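Local coordinates for protein bradyzoite pseudokinase 1 (Toxoplasma gondii, PDB 6M7Z) that is a divergent pseudokinase, of a kind lacking the glycine-rich loop, that probably helps regulate membrane ultrastructure of the Toxoplasma parasitophorous vacuole, at residues Tyr20-Pro25 / Tyr98-Leu102; Ile34-Leu38 / Thr50-Val54; Ser129-Asp135 / Leu172-Leu178; Val234-Val239 / Lys275-Glu279. One frame throughout, in Å; residues are numbered along the deposited sequence.

Contact 1 (Tyr20-Pro25 / Tyr98-Leu102); sequences YLKELP and YREIL
Tyr-20 reaches across to Arg-99 and Glu-100, and its phenol oxygen takes part in both polar bonds of the contact. Tyr-20 OH donates to Glu-100 OE2 at 2.5 Å, a bond made on the anti lone pair, the one away from the other carboxylate oxygen. Ring and carboxylate stand nearly perpendicular, at 89°, with OE2 at the ring edge. Glu-100 gets there by bending at chi2 (-58°), and Tyr-20 by a CG anti to its backbone N (chi1 -163°). Arg-99 NE gives the phenol oxygen, Tyr-20 OH, a weak, bent bond at 3.3 Å. A tyrosine suits this place because its hydroxyl can donate to the acid while accepting from the base.

The apolar part lies round the guanidinium. Leu-24 CD2 sits over one face of the Arg-99 group, 3.5 Å above the plane and toward the rim, while Pro-25 CD is 3.8 Å from Arg-99 NH2. Leu-24 covers part of one face, and neither carbon group competes for the N-H groups; NH1 is spent on a salt bridge to Glu-115. Tyr-96 meets the Tyr-20 ring edge-to-face.

Helix 14-23 is thus joined to helix 88-101, whose place along the chain, between strands 76-82 and 114-117, is that of helix C in the N-terminal lobe of the protein kinase fold.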
loop_
_atom_site.group_PDB
_atom_site.type_symbol
_atom_site.label_atom_id
_atom_site.label_comp_id
_atom_site.label_asym_id
_atom_site.label_seq_id
_atom_site.Cartn_x
_atom_site.Cartn_y
_atom_site.Cartn_z
ATOM N N TYR A 20 9.034 -16.529 -15.163
ATOM C CA TYR A 20 8.165 -16.308 -14.017
ATOM C C TYR A 20 6.760 -15.901 -14.468
ATOM O O TYR A 20 5.775 -16.312 -13.869
ATOM C CB TYR A 20 8.715 -15.270 -13.046
ATOM C CG TYR A 20 8.036 -15.367 -11.703
ATOM C CD1 TYR A 20 8.460 -16.281 -10.750
ATOM C CD2 TYR A 20 6.939 -14.573 -11.403
ATOM C CE1 TYR A 20 7.833 -16.383 -9.521
ATOM C CE2 TYR A 20 6.321 -14.641 -10.168
ATOM C CZ TYR A 20 6.760 -15.561 -9.228
ATOM O OH TYR A 20 6.160 -15.669 -8.001
ATOM N N LEU A 21 6.679 -15.089 -15.524
ATOM C CA LEU A 21 5.400 -14.691 -16.083
ATOM C C LEU A 21 4.588 -15.931 -16.477
ATOM O O LEU A 21 3.404 -16.023 -16.148
ATOM C CB LEU A 21 5.648 -13.759 -17.274
ATOM C CG LEU A 21 4.427 -13.428 -18.122
ATOM C CD1 LEU A 21 3.413 -12.640 -17.324
ATOM C CD2 LEU A 21 4.855 -12.659 -19.356
ATOM N N LYS A 22 5.251 -16.893 -17.123
ATOM C CA LYS A 22 4.606 -18.128 -17.600
ATOM C C LYS A 22 4.141 -19.008 -16.427
ATOM O O LYS A 22 3.160 -19.702 -16.545
ATOM C CB LYS A 22 5.542 -18.869 -18.557
ATOM C CG LYS A 22 5.610 -18.229 -19.940
ATOM C CD LYS A 22 6.569 -18.866 -20.919
ATOM C CE LYS A 22 6.173 -18.589 -22.358
ATOM N NZ LYS A 22 7.344 -18.454 -23.260
ATOM N N GLU A 23 4.835 -18.938 -15.292
ATOM C CA GLU A 23 4.506 -19.715 -14.087
ATOM C C GLU A 23 3.237 -19.207 -13.382
ATOM O O GLU A 23 2.708 -19.909 -12.544
ATOM C CB GLU A 23 5.681 -19.702 -13.101
ATOM C CG GLU A 23 6.770 -20.705 -13.485
ATOM C CD GLU A 23 7.847 -21.004 -12.462
ATOM O OE1 GLU A 23 8.144 -20.132 -11.629
ATOM O OE2 GLU A 23 8.388 -22.116 -12.517
ATOM N N LEU A 24 2.787 -17.974 -13.650
ATOM C CA LEU A 24 1.579 -17.433 -12.987
ATOM C C LEU A 24 0.353 -18.194 -13.467
ATOM O O LEU A 24 0.221 -18.455 -14.655
ATOM C CB LEU A 24 1.389 -15.952 -13.311
ATOM C CG LEU A 24 2.326 -14.981 -12.609
ATOM C CD1 LEU A 24 2.051 -13.562 -13.087
ATOM C CD2 LEU A 24 2.223 -15.124 -11.091
ATOM N N PRO A 25 -0.599 -18.524 -12.566
ATOM C CA PRO A 25 -1.807 -19.248 -12.961
ATOM C C PRO A 25 -2.764 -18.430 -13.836
ATOM O O PRO A 25 -2.812 -17.206 -13.723
ATOM C CB PRO A 25 -2.466 -19.606 -11.621
ATOM C CG PRO A 25 -1.954 -18.560 -10.658
ATOM C CD PRO A 25 -0.550 -18.240 -11.125
ATOM N N TYR A 98 4.813 -10.282 -4.037
ATOM C CA TYR A 98 3.747 -10.829 -3.190
ATOM C C TYR A 98 3.931 -12.335 -2.992
ATOM O O TYR A 98 3.680 -12.818 -1.894
ATOM C CB TYR A 98 2.353 -10.483 -3.730
ATOM C CG TYR A 98 1.845 -9.151 -3.236
ATOM C CD1 TYR A 98 1.415 -9.003 -1.931
ATOM C CD2 TYR A 98 1.816 -8.035 -4.053
ATOM C CE1 TYR A 98 0.942 -7.793 -1.451
ATOM C CE2 TYR A 98 1.350 -6.815 -3.591
ATOM C CZ TYR A 98 0.900 -6.690 -2.283
ATOM O OH TYR A 98 0.434 -5.491 -1.813
ATOM N N ARG A 99 4.385 -13.049 -4.035
ATOM C CA ARG A 99 4.441 -14.522 -4.008
ATOM C C ARG A 99 5.746 -15.041 -3.376
ATOM O O ARG A 99 5.730 -16.106 -2.768
ATOM C CB ARG A 99 4.298 -15.078 -5.425
ATOM C CG ARG A 99 2.909 -14.889 -6.018
ATOM C CD ARG A 99 2.896 -15.084 -7.526
ATOM N NE ARG A 99 2.933 -16.487 -7.899
ATOM C CZ ARG A 99 1.874 -17.292 -7.934
ATOM N NH1 ARG A 99 0.682 -16.869 -7.542
ATOM N NH2 ARG A 99 2.017 -18.534 -8.353
ATOM N N GLU A 100 6.862 -14.317 -3.545
ATOM C CA GLU A 100 8.180 -14.846 -3.226
ATOM C C GLU A 100 8.871 -14.082 -2.084
ATOM O O GLU A 100 9.816 -14.612 -1.531
ATOM C CB GLU A 100 9.106 -14.797 -4.441
ATOM C CG GLU A 100 8.523 -15.408 -5.695
ATOM C CD GLU A 100 8.101 -16.875 -5.605
ATOM O OE1 GLU A 100 8.703 -17.627 -4.816
ATOM O OE2 GLU A 100 7.165 -17.267 -6.336
ATOM N N ILE A 101 8.455 -12.860 -1.746
ATOM C CA ILE A 101 9.278 -12.017 -0.865
ATOM C C ILE A 101 8.507 -11.518 0.365
ATOM O O ILE A 101 9.049 -11.504 1.464
ATOM C CB ILE A 101 9.900 -10.864 -1.672
ATOM C CG1 ILE A 101 10.824 -11.448 -2.743
ATOM C CG2 ILE A 101 10.608 -9.870 -0.750
ATOM C CD1 ILE A 101 11.892 -10.491 -3.248
ATOM N N LEU A 102 7.254 -11.104 0.192
ATOM C CA LEU A 102 6.462 -10.607 1.291
ATOM C C LEU A 102 5.807 -11.791 1.994
ATOM O O LEU A 102 5.286 -12.694 1.341
ATOM C CB LEU A 102 5.420 -9.620 0.753
ATOM C CG LEU A 102 5.978 -8.430 -0.024
ATOM C CD1 LEU A 102 4.837 -7.670 -0.697
ATOM C CD2 LEU A 102 6.805 -7.519 0.896
#

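Contact 2 (Ile34-Leu38 / Thr50-Val54); sequences ILKRL and TTVNV
Residues 34-38 of helix 33-39 pack on strand 50-54, the axes of the two segments 9.8 Å apart and their directions 123° from one another, with Ile-34 and Val-52 having the nearest CA atoms. The strand lies at the edge of the antiparallel sheet of the kinase N-terminal lobe, and the helix covers one face of that sheet.

Thr-50 and Val-52 point at the helix, branched residues that suit a strand and offer it methyl groups, and Val-54 CG2 touches Ile-34 CG1 at 4.4 Å. Val-52 is central. Its CG2 lies between two helix residues one turn apart, 4.3 Å from Ile-34 CG2 and 4.2 Å from Leu-38 CD2. Farther along, Leu-38 CD2 slides past Thr-50 CG2 at 4.1 Å; the threonine turns that methyl anti to its own backbone N and so offers carbon to the helix. Ile-34 also leans on Ala-78, and Leu-38 on Val-80, both of the next strand, which widens the apolar layer.

Arg-37 closes the outer margin. Its chain, bent at chi2 (97°), runs past Val-52 in the opposite direction and brings Arg-37 NH1 to 3.7 Å from Val-52 CG1, while Phe-43 makes a cation-pi contact with the guanidinium. Beyond the valine a water bridges Arg-37 NH1 and Asn-53 N, 2.9 Å from the latter; its 2.5 Å from Arg-37 NH1 is doubtfully short.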
loop_
_atom_site.group_PDB
_atom_site.type_symbol
_atom_site.label_atom_id
_atom_site.label_comp_id
_atom_site.label_asym_id
_atom_site.label_seq_id
_atom_site.Cartn_x
_atom_site.Cartn_y
_atom_site.Cartn_z
ATOM N N ILE A 34 -14.052 -7.601 -15.941
ATOM C CA ILE A 34 -12.944 -6.664 -15.901
ATOM C C ILE A 34 -12.555 -6.250 -17.335
ATOM O O ILE A 34 -12.427 -5.065 -17.599
ATOM C CB ILE A 34 -11.759 -7.236 -15.110
ATOM C CG1 ILE A 34 -12.115 -7.345 -13.622
ATOM C CG2 ILE A 34 -10.505 -6.404 -15.345
ATOM C CD1 ILE A 34 -11.093 -8.095 -12.759
ATOM N N LEU A 35 -12.354 -7.216 -18.245
ATOM C CA LEU A 35 -12.042 -6.917 -19.646
ATOM C C LEU A 35 -13.130 -6.027 -20.259
ATOM O O LEU A 35 -12.817 -5.087 -20.985
ATOM C CB LEU A 35 -11.928 -8.208 -20.463
ATOM C CG LEU A 35 -10.530 -8.733 -20.776
ATOM C CD1 LEU A 35 -10.621 -9.840 -21.815
ATOM C CD2 LEU A 35 -9.597 -7.652 -21.293
ATOM N N LYS A 36 -14.397 -6.346 -20.002
ATOM C CA LYS A 36 -15.478 -5.569 -20.573
ATOM C C LYS A 36 -15.356 -4.107 -20.125
ATOM O O LYS A 36 -15.515 -3.197 -20.940
ATOM C CB LYS A 36 -16.865 -6.109 -20.215
ATOM C CG LYS A 36 -17.949 -5.480 -21.086
ATOM C CD LYS A 36 -19.366 -5.853 -20.808
ATOM C CE LYS A 36 -20.289 -5.143 -21.776
ATOM N NZ LYS A 36 -21.716 -5.458 -21.526
ATOM N N ARG A 37 -15.072 -3.896 -18.839
ATOM C CA ARG A 37 -14.960 -2.548 -18.314
ATOM C C ARG A 37 -13.782 -1.837 -19.006
ATOM O O ARG A 37 -13.897 -0.680 -19.374
ATOM C CB ARG A 37 -14.878 -2.570 -16.783
ATOM C CG ARG A 37 -14.581 -1.226 -16.127
ATOM C CD ARG A 37 -15.731 -0.386 -15.584
ATOM N NE ARG A 37 -15.152 0.837 -15.034
ATOM C CZ ARG A 37 -14.553 0.927 -13.841
ATOM N NH1 ARG A 37 -14.747 -0.012 -12.929
ATOM N NH2 ARG A 37 -13.748 1.944 -13.571
ATOM N N LEU A 38 -12.674 -2.547 -19.227
ATOM C CA LEU A 38 -11.494 -1.946 -19.853
ATOM C C LEU A 38 -11.785 -1.557 -21.311
ATOM O O LEU A 38 -11.303 -0.548 -21.766
ATOM C CB LEU A 38 -10.312 -2.914 -19.766
ATOM C CG LEU A 38 -9.715 -3.076 -18.362
ATOM C CD1 LEU A 38 -8.599 -4.104 -18.362
ATOM C CD2 LEU A 38 -9.196 -1.763 -17.790
ATOM N N THR A 50 -3.655 -0.117 -13.801
ATOM C CA THR A 50 -5.007 0.362 -13.781
ATOM C C THR A 50 -5.763 -0.447 -12.724
ATOM O O THR A 50 -5.557 -1.647 -12.574
ATOM C CB THR A 50 -5.595 0.197 -15.177
ATOM O OG1 THR A 50 -4.651 0.883 -16.015
ATOM C CG2 THR A 50 -7.030 0.668 -15.312
ATOM N N THR A 51 -6.612 0.251 -11.972
ATOM C CA THR A 51 -7.378 -0.348 -10.903
ATOM C C THR A 51 -8.829 -0.439 -11.363
ATOM O O THR A 51 -9.371 0.545 -11.875
ATOM C CB THR A 51 -7.255 0.459 -9.606
ATOM O OG1 THR A 51 -5.900 0.323 -9.185
ATOM C CG2 THR A 51 -8.184 -0.009 -8.506
ATOM N N VAL A 52 -9.433 -1.620 -11.175
ATOM C CA VAL A 52 -10.842 -1.812 -11.404
ATOM C C VAL A 52 -11.475 -2.292 -10.098
ATOM O O VAL A 52 -11.074 -3.332 -9.587
ATOM C CB VAL A 52 -11.091 -2.823 -12.535
ATOM C CG1 VAL A 52 -12.575 -2.977 -12.792
ATOM C CG2 VAL A 52 -10.370 -2.443 -13.810
ATOM N N ASN A 53 -12.496 -1.582 -9.598
ATOM C CA ASN A 53 -13.206 -2.041 -8.402
ATOM C C ASN A 53 -14.283 -3.037 -8.809
ATOM O O ASN A 53 -14.963 -2.823 -9.792
ATOM C CB ASN A 53 -13.862 -0.909 -7.627
ATOM C CG ASN A 53 -12.855 0.089 -7.107
ATOM O OD1 ASN A 53 -11.662 -0.190 -6.975
ATOM N ND2 ASN A 53 -13.335 1.280 -6.817
ATOM N N VAL A 54 -14.420 -4.121 -8.028
ATOM C CA VAL A 54 -15.529 -5.049 -8.182
ATOM C C VAL A 54 -16.264 -5.121 -6.838
ATOM O O VAL A 54 -15.911 -5.917 -5.967
ATOM C CB VAL A 54 -15.054 -6.427 -8.667
ATOM C CG1 VAL A 54 -16.230 -7.345 -8.974
ATOM C CG2 VAL A 54 -14.134 -6.307 -9.870
HETATM O O HOH W 1 -13.314 0.731 -11.082
#

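Contact 3 (Ser129-Asp135 / Leu172-Leu178); sequences SKGLVGD and LNSFSVL
Asn-173 stands across from Leu-132 and Asp-135, at the start of helix 133-138, and its side chain can be followed atom by atom. Asn-173 CB rests 4.1 Å from Leu-132 CD1, the two side chains crossing at about a right angle. CG comes next, beside Leu-132 CB. Asn-173 OD1 then accepts from Asp-135 N at 3.0 Å, in the carbonyl plane and on a lone pair, and it is also 2.9 Å from Gly-134 N. The other branch, Asn-173 ND2, donates to Asp-135 OD1 at 3.2 Å, coming in from above the carboxylate plane, 56° out of it. Asparagine fits because one amide supplies an acceptor for the first helical turn and a donor for the acid upon it, which should also steady the carboxylate's charge. Gly-134, having no side chain, lets Leu-172 CB settle 3.8 Å from Gly-134 CA.

This helix follows the link out of the N-terminal lobe, and segment 172-178 runs from the region of the kinase catalytic loop into strand 175-177; the pairing of 131-132 with that strand is consistent with the small sheet of the kinase C-terminal lobe. Lys-130 N donates to Val-177 O at 2.8 Å and Val-177 N to Gly-131 O, both in line with the carbonyl, and Leu-132 faces Ser-176 as a non-hydrogen-bonded antiparallel pair. Val-133, just past the N-cap residue Leu-132, gives its N-H to Phe-175 O, while Val-133 CG2 presses on Phe-175 CB at 3.6 Å; the Phe-175 side chain also touches Met-153 and Ala-156 of helix 146-161.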
loop_
_atom_site.group_PDB
_atom_site.type_symbol
_atom_site.label_atom_id
_atom_site.label_comp_id
_atom_site.label_asym_id
_atom_site.label_seq_id
_atom_site.Cartn_x
_atom_site.Cartn_y
_atom_site.Cartn_z
ATOM N N SER A 129 -10.613 -1.304 -0.723
ATOM C CA SER A 129 -10.348 -0.405 0.390
ATOM C C SER A 129 -11.487 0.615 0.505
ATOM O O SER A 129 -12.181 0.904 -0.478
ATOM C CB SER A 129 -9.007 0.265 0.229
ATOM O OG SER A 129 -9.125 1.509 -0.455
ATOM N N LYS A 130 -11.660 1.149 1.717
ATOM C CA LYS A 130 -12.626 2.209 1.986
ATOM C C LYS A 130 -12.150 3.526 1.375
ATOM O O LYS A 130 -12.972 4.388 1.119
ATOM C CB LYS A 130 -12.835 2.390 3.492
ATOM C CG LYS A 130 -13.639 1.291 4.165
ATOM C CD LYS A 130 -15.175 1.480 4.033
ATOM C CE LYS A 130 -15.945 0.179 3.911
ATOM N NZ LYS A 130 -17.104 0.293 2.991
ATOM N N GLY A 131 -10.833 3.673 1.179
ATOM C CA GLY A 131 -10.270 4.830 0.524
ATOM C C GLY A 131 -8.779 4.945 0.770
ATOM O O GLY A 131 -8.212 4.238 1.636
ATOM N N LEU A 132 -8.140 5.804 -0.032
ATOM C CA LEU A 132 -6.756 6.179 0.152
ATOM C C LEU A 132 -6.704 7.311 1.178
ATOM O O LEU A 132 -7.591 8.148 1.198
ATOM C CB LEU A 132 -6.189 6.611 -1.207
ATOM C CG LEU A 132 -6.327 5.583 -2.335
ATOM C CD1 LEU A 132 -5.622 6.064 -3.587
ATOM C CD2 LEU A 132 -5.769 4.219 -1.921
ATOM N N VAL A 133 -5.674 7.326 2.030
ATOM C CA VAL A 133 -5.669 8.199 3.194
ATOM C C VAL A 133 -5.662 9.671 2.750
ATOM O O VAL A 133 -6.372 10.496 3.317
ATOM C CB VAL A 133 -4.471 7.885 4.106
ATOM C CG1 VAL A 133 -4.307 8.945 5.203
ATOM C CG2 VAL A 133 -4.616 6.506 4.727
ATOM N N GLY A 134 -4.831 10.000 1.743
ATOM C CA GLY A 134 -4.750 11.376 1.250
ATOM C C GLY A 134 -6.104 11.882 0.762
ATOM O O GLY A 134 -6.576 12.940 1.170
ATOM N N ASP A 135 -6.743 11.095 -0.113
ATOM C CA ASP A 135 -8.063 11.420 -0.645
ATOM C C ASP A 135 -9.087 11.566 0.485
ATOM O O ASP A 135 -9.891 12.474 0.460
ATOM C CB ASP A 135 -8.542 10.359 -1.635
ATOM C CG ASP A 135 -7.720 10.321 -2.911
ATOM O OD1 ASP A 135 -6.933 11.286 -3.147
ATOM O OD2 ASP A 135 -7.841 9.308 -3.645
ATOM N N LEU A 172 0.929 10.143 1.018
ATOM C CA LEU A 172 -0.249 9.829 1.798
ATOM C C LEU A 172 -1.088 8.751 1.128
ATOM O O LEU A 172 -1.615 7.876 1.811
ATOM C CB LEU A 172 -1.088 11.084 2.026
ATOM C CG LEU A 172 -0.675 11.903 3.243
ATOM C CD1 LEU A 172 -1.593 13.093 3.371
ATOM C CD2 LEU A 172 -0.715 11.071 4.510
ATOM N N ASN A 173 -1.226 8.817 -0.193
ATOM C CA ASN A 173 -2.107 7.873 -0.933
ATOM C C ASN A 173 -1.438 6.497 -1.104
ATOM O O ASN A 173 -2.066 5.594 -1.649
ATOM C CB ASN A 173 -2.580 8.455 -2.266
ATOM C CG ASN A 173 -3.718 9.451 -2.119
ATOM O OD1 ASN A 173 -4.407 9.516 -1.092
ATOM N ND2 ASN A 173 -3.927 10.243 -3.156
ATOM N N SER A 174 -0.204 6.324 -0.622
ATOM C CA SER A 174 0.397 5.013 -0.520
ATOM C C SER A 174 -0.350 4.187 0.528
ATOM O O SER A 174 -0.329 2.980 0.471
ATOM C CB SER A 174 1.865 5.094 -0.174
ATOM O OG SER A 174 2.607 5.774 -1.169
ATOM N N PHE A 175 -0.979 4.869 1.485
ATOM C CA PHE A 175 -1.673 4.273 2.596
ATOM C C PHE A 175 -3.162 4.196 2.265
ATOM O O PHE A 175 -3.730 5.129 1.689
ATOM C CB PHE A 175 -1.411 5.076 3.873
ATOM C CG PHE A 175 0.037 5.078 4.313
ATOM C CD1 PHE A 175 0.542 4.077 5.126
ATOM C CD2 PHE A 175 0.903 6.071 3.890
ATOM C CE1 PHE A 175 1.872 4.082 5.517
ATOM C CE2 PHE A 175 2.236 6.069 4.268
ATOM C CZ PHE A 175 2.719 5.082 5.082
ATOM N N SER A 176 -3.788 3.075 2.637
ATOM C CA SER A 176 -5.221 2.902 2.434
ATOM C C SER A 176 -5.861 2.260 3.674
ATOM O O SER A 176 -5.191 1.684 4.521
ATOM C CB SER A 176 -5.501 2.134 1.180
ATOM O OG SER A 176 -5.108 0.777 1.295
ATOM N N VAL A 177 -7.177 2.417 3.778
ATOM C CA VAL A 177 -7.926 1.966 4.918
ATOM C C VAL A 177 -8.736 0.750 4.478
ATOM O O VAL A 177 -9.562 0.863 3.583
ATOM C CB VAL A 177 -8.848 3.078 5.456
ATOM C CG1 VAL A 177 -9.623 2.597 6.679
ATOM C CG2 VAL A 177 -8.079 4.358 5.767
ATOM N N LEU A 178 -8.476 -0.410 5.096
ATOM C CA LEU A 178 -9.199 -1.630 4.749
ATOM C C LEU A 178 -10.596 -1.556 5.362
ATOM O O LEU A 178 -10.865 -0.735 6.249
ATOM C CB LEU A 178 -8.420 -2.851 5.246
ATOM C CG LEU A 178 -7.041 -3.063 4.605
ATOM C CD1 LEU A 178 -6.390 -4.336 5.124
ATOM C CD2 LEU A 178 -7.147 -3.095 3.088
#

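Contact 4 (Val234-Val239 / Lys275-Glu279); sequences VYSLGV and KMIEE
Met-276 and Ile-277, at the end of helix 263-276, lie against residues 234-239 of helix 230-248. Met-276 crosses Val-234 at about a right angle, Met-276 CB 3.9 Å from Val-234 CG1. Bent at chi3 (76°), the side chain then turns its methyl inward: Met-276 CE reaches Val-234 O at 3.6 Å and lies 3.8 Å from Leu-237 CD2. An unbranched, flexible thioether can follow such a curved path. Between these groups Gly-238 presents bare backbone, so Met-276 CB approaches its CA and Ile-277 CG2 comes to 3.6 Å from Gly-238 C. Ile-277 CG2 also meets Val-239 CG2 at 4.0 Å, again crosswise.

Tyr-235 lies along the departing chain. Its ring turns an edge to Ile-277 O, which is 3.6 Å from Tyr-235 CE1, while Tyr-235 CA makes a CA-H...O contact of 3.4 Å with Met-276 O. The helices correspond in sequence and order to helices F and H of the kinase C-terminal lobe, and Arg-284 binds Glu-278 O just beyond.

With no hydrogen bond between the two segments, the contact rests on close apolar fit and a single CA-H...O contact, so the fit probably depends mainly on shape, Met-276 and Ile-277 packing where Gly-238 has no side chain.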
loop_
_atom_site.group_PDB
_atom_site.type_symbol
_atom_site.label_atom_id
_atom_site.label_comp_id
_atom_site.label_asym_id
_atom_site.label_seq_id
_atom_site.Cartn_x
_atom_site.Cartn_y
_atom_site.Cartn_z
ATOM N N VAL A 234 12.562 8.070 4.670
ATOM C CA VAL A 234 12.258 8.958 5.812
ATOM C C VAL A 234 11.834 10.336 5.288
ATOM O O VAL A 234 10.873 10.908 5.780
ATOM C CB VAL A 234 13.449 9.090 6.788
ATOM C CG1 VAL A 234 13.279 10.273 7.741
ATOM C CG2 VAL A 234 13.700 7.810 7.562
ATOM N N TYR A 235 12.583 10.867 4.319
ATOM C CA TYR A 235 12.261 12.149 3.693
ATOM C C TYR A 235 10.819 12.112 3.148
ATOM O O TYR A 235 10.004 12.975 3.477
ATOM C CB TYR A 235 13.279 12.498 2.596
ATOM C CG TYR A 235 12.967 13.799 1.897
ATOM C CD1 TYR A 235 13.449 15.006 2.376
ATOM C CD2 TYR A 235 12.142 13.829 0.781
ATOM C CE1 TYR A 235 13.143 16.205 1.751
ATOM C CE2 TYR A 235 11.818 15.017 0.157
ATOM C CZ TYR A 235 12.304 16.213 0.650
ATOM O OH TYR A 235 11.952 17.376 0.030
ATOM N N SER A 236 10.512 11.095 2.336
ATOM C CA SER A 236 9.202 10.967 1.661
ATOM C C SER A 236 8.069 10.880 2.685
ATOM O O SER A 236 7.012 11.443 2.480
ATOM C CB SER A 236 9.158 9.760 0.744
ATOM O OG SER A 236 10.098 9.890 -0.307
ATOM N N LEU A 237 8.288 10.134 3.768
ATOM C CA LEU A 237 7.269 9.968 4.785
ATOM C C LEU A 237 7.090 11.299 5.530
ATOM O O LEU A 237 5.979 11.649 5.959
ATOM C CB LEU A 237 7.666 8.843 5.738
ATOM C CG LEU A 237 6.658 8.582 6.854
ATOM C CD1 LEU A 237 5.334 8.104 6.277
ATOM C CD2 LEU A 237 7.198 7.573 7.842
ATOM N N GLY A 238 8.194 12.037 5.689
ATOM C CA GLY A 238 8.175 13.380 6.241
ATOM C C GLY A 238 7.295 14.305 5.421
ATOM O O GLY A 238 6.451 15.009 5.979
ATOM N N VAL A 239 7.466 14.261 4.095
ATOM C CA VAL A 239 6.661 15.052 3.175
ATOM C C VAL A 239 5.188 14.660 3.318
ATOM O O VAL A 239 4.314 15.515 3.261
ATOM C CB VAL A 239 7.160 14.916 1.719
ATOM C CG1 VAL A 239 6.156 15.462 0.708
ATOM C CG2 VAL A 239 8.514 15.562 1.544
ATOM N N LYS A 275 12.076 17.623 10.965
ATOM C CA LYS A 275 13.318 16.857 11.144
ATOM C C LYS A 275 13.505 15.882 9.977
ATOM O O LYS A 275 14.634 15.697 9.484
ATOM C CB LYS A 275 13.308 16.086 12.466
ATOM C CG LYS A 275 13.363 16.950 13.710
ATOM C CD LYS A 275 13.098 16.167 14.996
ATOM C CE LYS A 275 12.571 17.021 16.141
ATOM N NZ LYS A 275 11.407 16.405 16.842
ATOM N N MET A 276 12.391 15.261 9.548
ATOM C CA MET A 276 12.409 14.185 8.559
ATOM C C MET A 276 12.721 14.736 7.159
ATOM O O MET A 276 13.267 14.000 6.344
ATOM C CB MET A 276 11.074 13.434 8.558
ATOM C CG MET A 276 10.874 12.635 9.824
ATOM S SD MET A 276 9.205 11.988 10.083
ATOM C CE MET A 276 9.212 10.618 8.923
ATOM N N ILE A 277 12.431 16.020 6.900
ATOM C CA ILE A 277 12.640 16.613 5.565
ATOM C C ILE A 277 13.899 17.492 5.515
ATOM O O ILE A 277 14.047 18.303 4.589
ATOM C CB ILE A 277 11.397 17.402 5.097
ATOM C CG1 ILE A 277 11.182 18.679 5.923
ATOM C CG2 ILE A 277 10.170 16.481 5.056
ATOM C CD1 ILE A 277 9.935 19.459 5.580
ATOM N N GLU A 278 14.817 17.327 6.474
ATOM C CA GLU A 278 16.132 18.003 6.411
ATOM C C GLU A 278 16.797 17.681 5.062
ATOM O O GLU A 278 16.765 16.532 4.599
ATOM C CB GLU A 278 17.007 17.564 7.584
ATOM C CG GLU A 278 16.680 18.254 8.902
ATOM C CD GLU A 278 17.042 19.741 8.980
ATOM O OE1 GLU A 278 17.885 20.191 8.157
ATOM O OE2 GLU A 278 16.430 20.460 9.806
ATOM N N GLU A 279 17.382 18.708 4.435
ATOM C CA GLU A 279 18.001 18.613 3.110
ATOM C C GLU A 279 19.112 17.545 3.130
ATOM O O GLU A 279 19.258 16.801 2.179
ATOM C CB GLU A 279 18.521 19.985 2.666
ATOM C CG GLU A 279 18.979 20.048 1.210
ATOM C CD GLU A 279 19.646 21.347 0.743
ATOM O OE1 GLU A 279 20.427 21.296 -0.253
ATOM O OE2 GLU A 279 19.381 22.421 1.349
#

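In the fold
From the N terminus, helix 14-23 is met first, and contact 1 closes a long loop by bringing residues 98-102 back to it. Within that loop falls contact 2, a short closure of helix 33-39 on strand 50-54; both belong to the N-terminal lobe. The chain then passes through strand 121-127 into contact 3, which closes the next loop round helix 146-161 in the C-terminal lobe. Contact 4 follows in series, tying helix 230-248 to the end of helix 263-276, on the opposite side of the chain's centre from contacts 1 and 2. No loops cross. Contacts 3 and 4 touch, Phe-175 CZ lying 4.2 Å from Leu-237 CD1.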